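Local coordinates for protein peptidyl tryptophan dihydroxylase (Pseudomonas putida, PDB 7CTQ) that uses FAD to dihydroxylate a tryptophan residue of a peptide, a step essential for biogenesis of the tryptophylquinone cofactor of quinohemoprotein amine dehydrogenase, at residues R25-A30 and V288-L293; P396-L401 and R423-E428; T71-W76 and S222-E227. All coordinates share one frame; numbering follows the deposited sequence.

Contact 1 of 3, residues R25-A30 and V288-L293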
ATOM      1  N   ARG A  25     -18.745  -2.155  -7.618  1.00 42.71           N
ATOM      2  CA  ARG A  25     -19.490  -2.351  -8.864  1.00 45.36           C
ATOM      3  C   ARG A  25     -19.653  -3.833  -9.200  1.00 53.42           C
ATOM      4  O   ARG A  25     -20.750  -4.287  -9.545  1.00 44.47           O
ATOM      5  CB  ARG A  25     -18.779  -1.628 -10.008  1.00 48.61           C
ATOM      6  CG  ARG A  25     -18.877  -0.116  -9.924  1.00 50.79           C
ATOM      7  CD  ARG A  25     -20.333   0.324  -9.987  1.00 60.17           C
ATOM      8  NE  ARG A  25     -20.894   0.143 -11.324  1.00 58.78           N
ATOM      9  CZ  ARG A  25     -22.150  -0.218 -11.568  1.00 65.71           C
ATOM     10  NH1 ARG A  25     -22.993  -0.436 -10.559  1.00 53.58           N
ATOM     11  NH2 ARG A  25     -22.560  -0.356 -12.825  1.00 67.02           N
ATOM     12  N   ARG A  26     -18.558  -4.599  -9.122  1.00 44.22           N
ATOM     13  CA  ARG A  26     -18.623  -6.022  -9.438  1.00 41.55           C
ATOM     14  C   ARG A  26     -19.492  -6.792  -8.454  1.00 50.95           C
ATOM     15  O   ARG A  26     -20.014  -7.855  -8.811  1.00 58.16           O
ATOM     16  CB  ARG A  26     -17.217  -6.617  -9.470  1.00 44.99           C
ATOM     17  CG  ARG A  26     -16.270  -5.854 -10.401  1.00 55.90           C
ATOM     18  CD  ARG A  26     -15.218  -6.773 -11.001  1.00 64.66           C
ATOM     19  NE  ARG A  26     -14.667  -7.669  -9.990  1.00 72.97           N
ATOM     20  CZ  ARG A  26     -13.901  -8.719 -10.260  1.00 77.48           C
ATOM     21  NH1 ARG A  26     -13.594  -9.019 -11.519  1.00 64.14           N
ATOM     22  NH2 ARG A  26     -13.441  -9.469  -9.263  1.00 76.65           N
ATOM     23  N   LEU A  27     -19.651  -6.294  -7.227  1.00 45.50           N
ATOM     24  CA  LEU A  27     -20.591  -6.902  -6.295  1.00 44.72           C
ATOM     25  C   LEU A  27     -22.024  -6.460  -6.550  1.00 47.42           C
ATOM     26  O   LEU A  27     -22.943  -7.024  -5.948  1.00 49.65           O
ATOM     27  CB  LEU A  27     -20.198  -6.574  -4.849  1.00 45.02           C
ATOM     28  CG  LEU A  27     -18.936  -7.278  -4.341  1.00 50.36           C
ATOM     29  CD1 LEU A  27     -18.684  -6.956  -2.863  1.00 44.08           C
ATOM     30  CD2 LEU A  27     -19.042  -8.791  -4.577  1.00 38.97           C
ATOM     31  N   GLY A  28     -22.227  -5.471  -7.412  1.00 45.17           N
ATOM     32  CA  GLY A  28     -23.545  -5.004  -7.769  1.00 52.12           C
ATOM     33  C   GLY A  28     -23.952  -3.679  -7.158  1.00 51.16           C
ATOM     34  O   GLY A  28     -25.142  -3.346  -7.191  1.00 53.80           O
ATOM     35  N   TYR A  29     -23.014  -2.917  -6.610  1.00 47.76           N
ATOM     36  CA  TYR A  29     -23.328  -1.698  -5.882  1.00 50.05           C
ATOM     37  C   TYR A  29     -23.219  -0.485  -6.788  1.00 47.45           C
ATOM     38  O   TYR A  29     -22.296  -0.385  -7.597  1.00 46.57           O
ATOM     39  CB  TYR A  29     -22.392  -1.519  -4.688  1.00 49.77           C
ATOM     40  CG  TYR A  29     -22.728  -2.412  -3.531  1.00 42.36           C
ATOM     41  CD1 TYR A  29     -23.794  -2.119  -2.691  1.00 44.27           C
ATOM     42  CD2 TYR A  29     -21.991  -3.556  -3.284  1.00 43.53           C
ATOM     43  CE1 TYR A  29     -24.109  -2.936  -1.627  1.00 44.51           C
ATOM     44  CE2 TYR A  29     -22.300  -4.385  -2.229  1.00 41.95           C
ATOM     45  CZ  TYR A  29     -23.351  -4.068  -1.399  1.00 46.94           C
ATOM     46  OH  TYR A  29     -23.645  -4.902  -0.349  1.00 38.79           O
ATOM     47  N   ALA A  30     -24.165   0.440  -6.632  1.00 58.17           N
ATOM     48  CA  ALA A  30     -24.013   1.779  -7.186  1.00 64.36           C
ATOM     49  C   ALA A  30     -22.990   2.542  -6.353  1.00 54.54           C
ATOM     50  O   ALA A  30     -23.025   2.491  -5.120  1.00 56.19           O
ATOM     51  CB  ALA A  30     -25.358   2.508  -7.191  1.00 50.64           C
ATOM     52  N   VAL A 288     -15.627  -6.481   2.840  1.00 31.16           N
ATOM     53  CA  VAL A 288     -15.887  -5.958   4.181  1.00 31.44           C
ATOM     54  C   VAL A 288     -17.100  -5.034   4.134  1.00 36.50           C
ATOM     55  O   VAL A 288     -18.037  -5.159   4.936  1.00 32.39           O
ATOM     56  CB  VAL A 288     -14.633  -5.253   4.742  1.00 33.70           C
ATOM     57  CG1 VAL A 288     -14.955  -4.490   6.031  1.00 26.97           C
ATOM     58  CG2 VAL A 288     -13.506  -6.293   5.026  1.00 29.01           C
ATOM     59  N   ILE A 289     -17.114  -4.122   3.158  1.00 33.93           N
ATOM     60  CA  ILE A 289     -18.263  -3.235   2.942  1.00 34.74           C
ATOM     61  C   ILE A 289     -19.530  -4.050   2.698  1.00 36.85           C
ATOM     62  O   ILE A 289     -20.588  -3.785   3.283  1.00 40.73           O
ATOM     63  CB  ILE A 289     -17.954  -2.277   1.778  1.00 36.29           C
ATOM     64  CG1 ILE A 289     -16.731  -1.430   2.136  1.00 33.39           C
ATOM     65  CG2 ILE A 289     -19.167  -1.383   1.417  1.00 33.51           C
ATOM     66  CD1 ILE A 289     -16.145  -0.646   0.986  1.00 36.71           C
ATOM     67  N   ASN A 290     -19.435  -5.059   1.828  1.00 36.59           N
ATOM     68  CA  ASN A 290     -20.578  -5.916   1.532  1.00 37.80           C
ATOM     69  C   ASN A 290     -21.146  -6.540   2.804  1.00 42.02           C
ATOM     70  O   ASN A 290     -22.373  -6.629   2.975  1.00 31.88           O
ATOM     71  CB  ASN A 290     -20.154  -6.995   0.525  1.00 32.24           C
ATOM     72  CG  ASN A 290     -21.307  -7.853   0.068  1.00 35.60           C
ATOM     73  OD1 ASN A 290     -22.324  -7.344  -0.416  1.00 38.07           O
ATOM     74  ND2 ASN A 290     -21.163  -9.171   0.220  1.00 35.94           N
ATOM     75  N   THR A 291     -20.269  -6.946   3.725  1.00 33.52           N
ATOM     76  CA  THR A 291     -20.741  -7.453   5.005  1.00 33.14           C
ATOM     77  C   THR A 291     -21.379  -6.341   5.826  1.00 38.05           C
ATOM     78  O   THR A 291     -22.446  -6.533   6.417  1.00 37.21           O
ATOM     79  CB  THR A 291     -19.597  -8.106   5.779  1.00 36.02           C
ATOM     80  OG1 THR A 291     -18.857  -8.967   4.895  1.00 33.54           O
ATOM     81  CG2 THR A 291     -20.153  -8.936   6.961  1.00 31.39           C
ATOM     82  N   LEU A 292     -20.760  -5.163   5.840  1.00 27.64           N
ATOM     83  CA  LEU A 292     -21.264  -4.086   6.672  1.00 36.91           C
ATOM     84  C   LEU A 292     -22.667  -3.668   6.242  1.00 46.80           C
ATOM     85  O   LEU A 292     -23.466  -3.220   7.076  1.00 41.41           O
ATOM     86  CB  LEU A 292     -20.295  -2.901   6.621  1.00 28.92           C
ATOM     87  CG  LEU A 292     -18.969  -3.093   7.386  1.00 39.42           C
ATOM     88  CD1 LEU A 292     -18.048  -1.915   7.186  1.00 32.75           C
ATOM     89  CD2 LEU A 292     -19.202  -3.320   8.877  1.00 35.34           C
ATOM     90  N   LEU A 293     -22.992  -3.846   4.958  1.00 41.07           N
ATOM     91  CA  LEU A 293     -24.265  -3.418   4.380  1.00 35.84           C
ATOM     92  C   LEU A 293     -25.316  -4.522   4.344  1.00 43.33           C
ATOM     93  O   LEU A 293     -26.483  -4.255   4.650  1.00 46.82           O
ATOM     94  CB  LEU A 293     -24.033  -2.877   2.969  1.00 39.88           C
ATOM     95  CG  LEU A 293     -23.160  -1.620   2.936  1.00 34.83           C
ATOM     96  CD1 LEU A 293     -22.808  -1.224   1.520  1.00 38.97           C
ATOM     97  CD2 LEU A 293     -23.846  -0.471   3.656  1.00 39.66           C
TER
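Asn290, on helix 285-294, meets Leu27 with its CB and Tyr29 with its amide oxygen; these two partners lie at the end of helix 15-27 and just beyond it. Its CG stands anti to the backbone N (chi1 -175°), which carries the amide out toward the tyrosine. There OD1 accepts a hydrogen bond from Tyr29 OH at 2.8 Å, with the donor tilted 15° from the carbonyl plane. The oxygen sits at the edge of the phenol ring, near its plane, and ring and amide planes stand 71° apart. Farther back, CB of Asn290 takes Leu27 CD1 at 3.7 Å. The other arm of the amide, ND2, donates to the carbonyl O of Gly369, fixing which way round the amide lies. Three residues on, about one helical turn, Leu293 points toward the tyrosine and sets its CD1 3.8 Å from Tyr29 CE1, while its CB lies 3.9 Å from Tyr29 OH. A phenylalanine in place of Tyr29 would probably keep the leucine packing but leave Asn290 OD1 without its hydroxyl donor. The backbone of Tyr29 is held too: Arg25 NH1 donates to Tyr29 O at 3.0 Å, from above the carbonyl plane. Between them Gly28, with positive phi and its N bonded to Arg25 O, turns the chain out of the helix in a Schellman motif. Such a helix exit, leading from the first helix into strand 31-35, belongs to the beta-alpha-beta unit of a Rossmann-type FAD-binding fold, here packed against a helix from much later in the chain.

Contact 2 of 3, residues P396-L401 and R423-E428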
ATOM      1  N   PRO A 396     -10.768 -29.239  12.642  1.00 38.89           N
ATOM      2  CA  PRO A 396     -11.118 -30.573  13.180  1.00 39.36           C
ATOM      3  C   PRO A 396      -9.920 -31.504  13.266  1.00 42.41           C
ATOM      4  O   PRO A 396      -9.712 -32.165  14.296  1.00 42.75           O
ATOM      5  CB  PRO A 396     -12.174 -31.080  12.189  1.00 38.58           C
ATOM      6  CG  PRO A 396     -12.747 -29.849  11.575  1.00 47.50           C
ATOM      7  CD  PRO A 396     -11.584 -28.903  11.458  1.00 42.41           C
ATOM      8  N   ALA A 397      -9.120 -31.567  12.199  1.00 39.28           N
ATOM      9  CA  ALA A 397      -7.914 -32.385  12.225  1.00 42.39           C
ATOM     10  C   ALA A 397      -6.984 -31.970  13.361  1.00 35.29           C
ATOM     11  O   ALA A 397      -6.488 -32.817  14.106  1.00 37.54           O
ATOM     12  CB  ALA A 397      -7.199 -32.296  10.876  1.00 35.12           C
ATOM     13  N   VAL A 398      -6.743 -30.662  13.517  1.00 37.60           N
ATOM     14  CA  VAL A 398      -5.782 -30.211  14.526  1.00 34.69           C
ATOM     15  C   VAL A 398      -6.328 -30.443  15.931  1.00 33.67           C
ATOM     16  O   VAL A 398      -5.580 -30.789  16.853  1.00 32.82           O
ATOM     17  CB  VAL A 398      -5.407 -28.732  14.293  1.00 33.71           C
ATOM     18  CG1 VAL A 398      -4.585 -28.206  15.453  1.00 31.13           C
ATOM     19  CG2 VAL A 398      -4.654 -28.574  12.973  1.00 35.43           C
ATOM     20  N   ARG A 399      -7.636 -30.244  16.125  1.00 38.97           N
ATOM     21  CA  ARG A 399      -8.256 -30.636  17.385  1.00 40.06           C
ATOM     22  C   ARG A 399      -7.974 -32.105  17.681  1.00 41.72           C
ATOM     23  O   ARG A 399      -7.506 -32.450  18.775  1.00 43.60           O
ATOM     24  CB  ARG A 399      -9.770 -30.371  17.335  1.00 36.90           C
ATOM     25  CG  ARG A 399     -10.188 -28.978  17.787  1.00 43.39           C
ATOM     26  CD  ARG A 399     -11.708 -28.857  17.733  1.00 53.72           C
ATOM     27  NE  ARG A 399     -12.215 -27.640  18.360  1.00 46.35           N
ATOM     28  CZ  ARG A 399     -12.352 -27.467  19.673  1.00 60.94           C
ATOM     29  NH1 ARG A 399     -11.998 -28.430  20.525  1.00 48.13           N
ATOM     30  NH2 ARG A 399     -12.837 -26.321  20.139  1.00 60.62           N
ATOM     31  N   GLU A 400      -8.235 -32.987  16.706  1.00 34.94           N
ATOM     32  CA  GLU A 400      -7.997 -34.414  16.945  1.00 38.94           C
ATOM     33  C   GLU A 400      -6.517 -34.690  17.188  1.00 37.27           C
ATOM     34  O   GLU A 400      -6.162 -35.432  18.113  1.00 40.14           O
ATOM     35  CB  GLU A 400      -8.521 -35.246  15.774  1.00 35.95           C
ATOM     36  CG  GLU A 400     -10.043 -35.302  15.686  1.00 48.45           C
ATOM     37  CD  GLU A 400     -10.547 -36.348  14.698  1.00 62.68           C
ATOM     38  OE1 GLU A 400      -9.771 -36.762  13.807  1.00 59.64           O
ATOM     39  OE2 GLU A 400     -11.721 -36.762  14.820  1.00 76.68           O
ATOM     40  N   LEU A 401      -5.633 -34.076  16.392  1.00 33.63           N
ATOM     41  CA  LEU A 401      -4.193 -34.266  16.604  1.00 31.79           C
ATOM     42  C   LEU A 401      -3.776 -33.812  17.994  1.00 40.62           C
ATOM     43  O   LEU A 401      -2.999 -34.496  18.672  1.00 44.12           O
ATOM     44  CB  LEU A 401      -3.378 -33.508  15.551  1.00 34.40           C
ATOM     45  CG  LEU A 401      -3.393 -34.024  14.109  1.00 38.42           C
ATOM     46  CD1 LEU A 401      -2.814 -32.980  13.155  1.00 36.68           C
ATOM     47  CD2 LEU A 401      -2.639 -35.347  13.996  1.00 45.58           C
ATOM     48  N   ARG A 423      -0.864 -33.397   5.008  1.00 34.62           N
ATOM     49  CA  ARG A 423       0.416 -33.767   5.610  1.00 40.20           C
ATOM     50  C   ARG A 423       1.502 -32.738   5.321  1.00 33.40           C
ATOM     51  O   ARG A 423       2.335 -32.443   6.186  1.00 33.66           O
ATOM     52  CB  ARG A 423       0.861 -35.132   5.094  1.00 37.90           C
ATOM     53  CG  ARG A 423       0.015 -36.281   5.578  1.00 44.97           C
ATOM     54  CD  ARG A 423       0.558 -37.600   5.049  1.00 47.69           C
ATOM     55  NE  ARG A 423      -0.109 -38.742   5.672  1.00 50.34           N
ATOM     56  CZ  ARG A 423       0.266 -39.304   6.819  1.00 49.60           C
ATOM     57  NH1 ARG A 423       1.312 -38.839   7.485  1.00 47.21           N
ATOM     58  NH2 ARG A 423      -0.404 -40.342   7.297  1.00 49.05           N
ATOM     59  N   ARG A 424       1.539 -32.223   4.095  1.00 30.23           N
ATOM     60  CA  ARG A 424       2.532 -31.209   3.746  1.00 33.14           C
ATOM     61  C   ARG A 424       2.328 -29.931   4.549  1.00 35.24           C
ATOM     62  O   ARG A 424       3.296 -29.311   4.992  1.00 31.24           O
ATOM     63  CB  ARG A 424       2.467 -30.910   2.251  1.00 34.71           C
ATOM     64  CG  ARG A 424       3.020 -32.019   1.375  1.00 30.35           C
ATOM     65  CD  ARG A 424       3.275 -31.505  -0.030  1.00 37.07           C
ATOM     66  NE  ARG A 424       2.092 -30.861  -0.606  1.00 39.77           N
ATOM     67  CZ  ARG A 424       1.139 -31.507  -1.272  1.00 40.06           C
ATOM     68  NH1 ARG A 424       1.222 -32.825  -1.441  1.00 37.01           N
ATOM     69  NH2 ARG A 424       0.094 -30.842  -1.759  1.00 36.81           N
ATOM     70  N   TRP A 425       1.074 -29.506   4.730  1.00 32.76           N
ATOM     71  CA  TRP A 425       0.816 -28.330   5.559  1.00 29.89           C
ATOM     72  C   TRP A 425       1.308 -28.552   6.985  1.00 30.77           C
ATOM     73  O   TRP A 425       1.977 -27.692   7.564  1.00 28.72           O
ATOM     74  CB  TRP A 425      -0.680 -27.990   5.543  1.00 34.84           C
ATOM     75  CG  TRP A 425      -1.010 -26.687   6.202  1.00 29.72           C
ATOM     76  CD1 TRP A 425      -0.985 -25.449   5.626  1.00 32.21           C
ATOM     77  CD2 TRP A 425      -1.407 -26.490   7.565  1.00 31.23           C
ATOM     78  NE1 TRP A 425      -1.344 -24.493   6.552  1.00 29.56           N
ATOM     79  CE2 TRP A 425      -1.610 -25.108   7.746  1.00 33.83           C
ATOM     80  CE3 TRP A 425      -1.618 -27.353   8.653  1.00 31.84           C
ATOM     81  CZ2 TRP A 425      -2.012 -24.563   8.974  1.00 33.19           C
ATOM     82  CZ3 TRP A 425      -2.019 -26.809   9.871  1.00 30.06           C
ATOM     83  CH2 TRP A 425      -2.213 -25.427  10.018  1.00 28.93           C
ATOM     84  N   LEU A 426       1.009 -29.716   7.563  1.00 29.97           N
ATOM     85  CA  LEU A 426       1.417 -29.967   8.941  1.00 29.43           C
ATOM     86  C   LEU A 426       2.932 -29.932   9.087  1.00 30.01           C
ATOM     87  O   LEU A 426       3.460 -29.483  10.113  1.00 33.48           O
ATOM     88  CB  LEU A 426       0.867 -31.312   9.409  1.00 27.97           C
ATOM     89  CG  LEU A 426      -0.666 -31.336   9.516  1.00 38.54           C
ATOM     90  CD1 LEU A 426      -1.172 -32.768   9.683  1.00 35.33           C
ATOM     91  CD2 LEU A 426      -1.136 -30.455  10.667  1.00 29.12           C
ATOM     92  N   LEU A 427       3.643 -30.444   8.090  1.00 31.36           N
ATOM     93  CA  LEU A 427       5.102 -30.393   8.114  1.00 35.76           C
ATOM     94  C   LEU A 427       5.584 -28.955   8.178  1.00 37.93           C
ATOM     95  O   LEU A 427       6.462 -28.608   8.975  1.00 28.96           O
ATOM     96  CB  LEU A 427       5.651 -31.073   6.865  1.00 36.19           C
ATOM     97  CG  LEU A 427       6.940 -31.858   6.987  1.00 46.18           C
ATOM     98  CD1 LEU A 427       6.620 -33.220   7.579  1.00 55.07           C
ATOM     99  CD2 LEU A 427       7.582 -31.976   5.619  1.00 46.62           C
ATOM    100  N   GLU A 428       5.008 -28.100   7.333  1.00 28.78           N
ATOM    101  CA  GLU A 428       5.386 -26.705   7.293  1.00 28.60           C
ATOM    102  C   GLU A 428       5.014 -25.976   8.569  1.00 30.01           C
ATOM    103  O   GLU A 428       5.599 -24.928   8.853  1.00 38.88           O
ATOM    104  CB  GLU A 428       4.734 -26.041   6.082  1.00 30.87           C
ATOM    105  CG  GLU A 428       5.311 -26.557   4.768  1.00 41.37           C
ATOM    106  CD  GLU A 428       4.449 -26.252   3.539  1.00 50.46           C
ATOM    107  OE1 GLU A 428       3.282 -25.819   3.694  1.00 53.78           O
ATOM    108  OE2 GLU A 428       4.942 -26.480   2.413  1.00 45.92           O
TER
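Segments 396-401 and 423-428, both helical, keep their backbones well apart, the nearest CA atoms, those of Val398 and Leu426, being 9.1 Å from each other. Side chains alone bridge this gap. Leu401 and Leu426 reach toward each other tip to tip: CD1 of Leu401 lies 3.8 Å from Leu426 CD1 and 3.9 Å from Leu426 CD2, so one methyl rests against both branches of the opposing leucine. In Leu426, CG is anti to the carbonyl carbon (chi1 -67°), and its two methyls project across the gap toward the other helix. A looser touch joins Val398 and Trp425, where CG2 of the valine approaches CZ3 of the indole at 4.4 Å, obliquely to the ring. Within its own helix, Leu426 CD2 lies at the edge of the Trp425 indole, in its plane, so tryptophan and leucine offer neighbouring surfaces to the first helix. Val377 of strand 370-378 touches both Val398 and Trp425, and Leu407 packs on Leu426, which places the contact in a small apolar core of the C-terminal part of the chain. The charged residues face other ways: Arg399 forms a salt bridge with Glu375, and Glu400 one with Arg405. No hydrogen bond or charge pair crosses between the two segments; the contact therefore rests on apolar packing, with little in its chemistry to impose a precise direction.

Contact 3 of 3, residues T71-W76 and S222-E227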
ATOM      1  N   THR A  71      15.481   3.259 -18.618  1.00 62.29           N
ATOM      2  CA  THR A  71      16.623   2.688 -17.926  1.00 79.26           C
ATOM      3  C   THR A  71      16.698   3.229 -16.495  1.00 77.51           C
ATOM      4  O   THR A  71      15.972   4.153 -16.112  1.00 66.12           O
ATOM      5  CB  THR A  71      17.908   3.011 -18.681  1.00 77.45           C
ATOM      6  OG1 THR A  71      19.036   2.684 -17.863  1.00 87.91           O
ATOM      7  CG2 THR A  71      17.953   4.499 -19.033  1.00 72.14           C
ATOM      8  N   ARG A  72      17.605   2.655 -15.700  1.00 84.20           N
ATOM      9  CA  ARG A  72      17.679   3.005 -14.280  1.00 76.80           C
ATOM     10  C   ARG A  72      19.030   2.607 -13.694  1.00 75.54           C
ATOM     11  O   ARG A  72      19.276   1.418 -13.469  1.00 81.62           O
ATOM     12  CB  ARG A  72      16.550   2.334 -13.518  1.00 70.72           C
ATOM     13  CG  ARG A  72      16.644   2.525 -12.027  1.00 68.52           C
ATOM     14  CD  ARG A  72      15.393   2.033 -11.385  1.00 67.76           C
ATOM     15  NE  ARG A  72      14.229   2.370 -12.191  1.00 71.06           N
ATOM     16  CZ  ARG A  72      12.985   2.045 -11.860  1.00 81.68           C
ATOM     17  NH1 ARG A  72      11.972   2.392 -12.646  1.00 88.03           N
ATOM     18  NH2 ARG A  72      12.755   1.372 -10.741  1.00 75.05           N
ATOM     19  N   GLN A  73      19.881   3.596 -13.413  1.00 68.48           N
ATOM     20  CA  GLN A  73      21.111   3.354 -12.666  1.00 68.69           C
ATOM     21  C   GLN A  73      20.792   3.174 -11.183  1.00 72.79           C
ATOM     22  O   GLN A  73      19.991   3.918 -10.608  1.00 64.04           O
ATOM     23  CB  GLN A  73      22.100   4.511 -12.861  1.00 72.80           C
ATOM     24  CG  GLN A  73      23.227   4.226 -13.860  1.00 75.35           C
ATOM     25  CD  GLN A  73      24.250   5.358 -13.965  1.00 79.15           C
ATOM     26  OE1 GLN A  73      25.451   5.153 -13.764  1.00 76.46           O
ATOM     27  NE2 GLN A  73      23.777   6.553 -14.295  1.00 82.96           N
ATOM     28  N   VAL A  74      21.406   2.170 -10.564  1.00 72.88           N
ATOM     29  CA  VAL A  74      21.195   1.875  -9.149  1.00 66.32           C
ATOM     30  C   VAL A  74      22.549   1.885  -8.452  1.00 67.11           C
ATOM     31  O   VAL A  74      23.446   1.112  -8.812  1.00 68.45           O
ATOM     32  CB  VAL A  74      20.472   0.535  -8.942  1.00 72.46           C
ATOM     33  CG1 VAL A  74      20.862  -0.076  -7.602  1.00 67.35           C
ATOM     34  CG2 VAL A  74      18.962   0.735  -9.010  1.00 58.79           C
ATOM     35  N   HIS A  75      22.700   2.773  -7.470  1.00 57.25           N
ATOM     36  CA  HIS A  75      23.920   2.906  -6.681  1.00 54.12           C
ATOM     37  C   HIS A  75      23.576   2.553  -5.238  1.00 59.76           C
ATOM     38  O   HIS A  75      22.821   3.278  -4.578  1.00 50.09           O
ATOM     39  CB  HIS A  75      24.496   4.320  -6.779  1.00 59.17           C
ATOM     40  CG  HIS A  75      25.172   4.615  -8.083  1.00 66.51           C
ATOM     41  ND1 HIS A  75      24.574   4.385  -9.305  1.00 64.45           N
ATOM     42  CD2 HIS A  75      26.387   5.150  -8.356  1.00 66.86           C
ATOM     43  CE1 HIS A  75      25.396   4.751 -10.272  1.00 63.19           C
ATOM     44  NE2 HIS A  75      26.503   5.220  -9.723  1.00 61.01           N
ATOM     45  N   TRP A  76      24.139   1.449  -4.751  1.00 56.71           N
ATOM     46  CA  TRP A  76      23.742   0.858  -3.479  1.00 51.20           C
ATOM     47  C   TRP A  76      24.778  -0.171  -3.067  1.00 50.81           C
ATOM     48  O   TRP A  76      25.164  -1.013  -3.884  1.00 56.51           O
ATOM     49  CB  TRP A  76      22.374   0.198  -3.612  1.00 42.89           C
ATOM     50  CG  TRP A  76      21.574   0.115  -2.357  1.00 46.63           C
ATOM     51  CD1 TRP A  76      21.602  -0.886  -1.431  1.00 48.93           C
ATOM     52  CD2 TRP A  76      20.587   1.050  -1.909  1.00 46.67           C
ATOM     53  NE1 TRP A  76      20.703  -0.622  -0.424  1.00 51.28           N
ATOM     54  CE2 TRP A  76      20.063   0.557  -0.697  1.00 46.94           C
ATOM     55  CE3 TRP A  76      20.102   2.262  -2.411  1.00 40.80           C
ATOM     56  CZ2 TRP A  76      19.083   1.233   0.022  1.00 45.13           C
ATOM     57  CZ3 TRP A  76      19.128   2.930  -1.701  1.00 41.63           C
ATOM     58  CH2 TRP A  76      18.627   2.418  -0.496  1.00 40.06           C
ATOM     59  N   SER A 222      25.882  15.654  -6.356  1.00 37.00           N
ATOM     60  CA  SER A 222      25.658  14.305  -6.862  1.00 41.12           C
ATOM     61  C   SER A 222      26.173  14.170  -8.289  1.00 46.00           C
ATOM     62  O   SER A 222      25.668  14.841  -9.198  1.00 46.60           O
ATOM     63  CB  SER A 222      24.173  13.944  -6.808  1.00 42.03           C
ATOM     64  OG  SER A 222      23.940  12.719  -7.487  1.00 39.06           O
ATOM     65  N   ALA A 223      27.159  13.283  -8.490  1.00 43.68           N
ATOM     66  CA  ALA A 223      27.636  12.997  -9.845  1.00 49.96           C
ATOM     67  C   ALA A 223      26.549  12.349 -10.692  1.00 53.08           C
ATOM     68  O   ALA A 223      26.523  12.523 -11.917  1.00 49.70           O
ATOM     69  CB  ALA A 223      28.876  12.100  -9.799  1.00 50.97           C
ATOM     70  N   LEU A 224      25.641  11.608 -10.055  1.00 41.07           N
ATOM     71  CA  LEU A 224      24.511  11.026 -10.768  1.00 44.41           C
ATOM     72  C   LEU A 224      23.595  12.107 -11.326  1.00 47.44           C
ATOM     73  O   LEU A 224      23.163  12.025 -12.481  1.00 42.94           O
ATOM     74  CB  LEU A 224      23.739  10.095  -9.829  1.00 49.35           C
ATOM     75  CG  LEU A 224      23.202   8.771 -10.357  1.00 51.65           C
ATOM     76  CD1 LEU A 224      24.134   8.163 -11.402  1.00 56.33           C
ATOM     77  CD2 LEU A 224      23.032   7.824  -9.187  1.00 53.77           C
ATOM     78  N   VAL A 225      23.284  13.127 -10.520  1.00 39.34           N
ATOM     79  CA  VAL A 225      22.475  14.245 -11.008  1.00 43.16           C
ATOM     80  C   VAL A 225      23.135  14.889 -12.229  1.00 49.95           C
ATOM     81  O   VAL A 225      22.466  15.209 -13.223  1.00 47.75           O
ATOM     82  CB  VAL A 225      22.246  15.270  -9.874  1.00 41.01           C
ATOM     83  CG1 VAL A 225      21.728  16.580 -10.428  1.00 39.49           C
ATOM     84  CG2 VAL A 225      21.267  14.723  -8.837  1.00 41.00           C
ATOM     85  N   THR A 226      24.460  15.054 -12.188  1.00 47.87           N
ATOM     86  CA  THR A 226      25.173  15.708 -13.289  1.00 56.41           C
ATOM     87  C   THR A 226      25.048  14.904 -14.577  1.00 52.76           C
ATOM     88  O   THR A 226      24.700  15.447 -15.634  1.00 54.26           O
ATOM     89  CB  THR A 226      26.648  15.906 -12.918  1.00 50.39           C
ATOM     90  OG1 THR A 226      26.754  16.791 -11.796  1.00 52.17           O
ATOM     91  CG2 THR A 226      27.415  16.507 -14.082  1.00 47.83           C
ATOM     92  N   GLU A 227      25.321  13.597 -14.498  1.00 52.05           N
ATOM     93  CA  GLU A 227      25.223  12.728 -15.666  1.00 50.52           C
ATOM     94  C   GLU A 227      23.820  12.742 -16.251  1.00 55.54           C
ATOM     95  O   GLU A 227      23.635  12.995 -17.446  1.00 56.33           O
ATOM     96  CB  GLU A 227      25.623  11.303 -15.285  1.00 51.99           C
ATOM     97  CG  GLU A 227      25.804  10.373 -16.474  1.00 65.28           C
ATOM     98  CD  GLU A 227      26.712   9.193 -16.173  1.00 84.08           C
ATOM     99  OE1 GLU A 227      27.386   8.702 -17.108  1.00 87.06           O
ATOM    100  OE2 GLU A 227      26.745   8.749 -15.004  1.00 89.73           O
TER
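Leu224, near the start of helix 223-228, is directed at strand 67-76 and divides its two methyls between Gln73 and His75. From CB the chain runs through CG toward the strand, and there it forks. CD1 goes to the glutamine, lying 3.3 Å from Gln73 NE2 and 3.8 Å from Gln73 CD; it also brushes His75 CE1. CD2 settles over one face of the imidazole, 4.0 Å from the His75 ring centroid and 17° off the ring normal, a CH-pi contact. It is displaced toward the rim, where His75 ND1 is nearest at 3.8 Å. The imidazole stands there with CG anti to its carbonyl carbon (chi1 -75°), and Gln73 OE1 lies at its edge, in plane. One turn on along the helix, Glu227 brings OE2 to 3.8 Å from Gln73 NE2, with carboxylate and amide planes 76° apart. Ser222 caps this helix, its OG accepting from Val225 N and also bonded to Glu177 of strand 173-179, the parallel neighbour of the strand. Polar groups thus meet a leucine here with no hydrogen bond across the segments, and His75 ND1 is buried with no partner, probably at some cost that the CH-pi and apolar packing help to repay.

Overall arrangement
From the N terminus, the end of helix 15-27 in the FAD-binding part is met again by helix 285-294, so contact 1 closes a loop of more than 250 residues. Contact 3 falls wholly within that loop and closes a smaller one, laying helix 223-228 beside strand 67-76 of the nine-stranded mixed sheet. The two lie on opposite sides of the chain's centre, their own centres 46 Å apart. After contact 1 is complete, the chain passes through helix 299-327 and strands 359-367 and 370-378 before contact 2 closes a short helical loop near the C terminus. None of the three touches another, and none crosses.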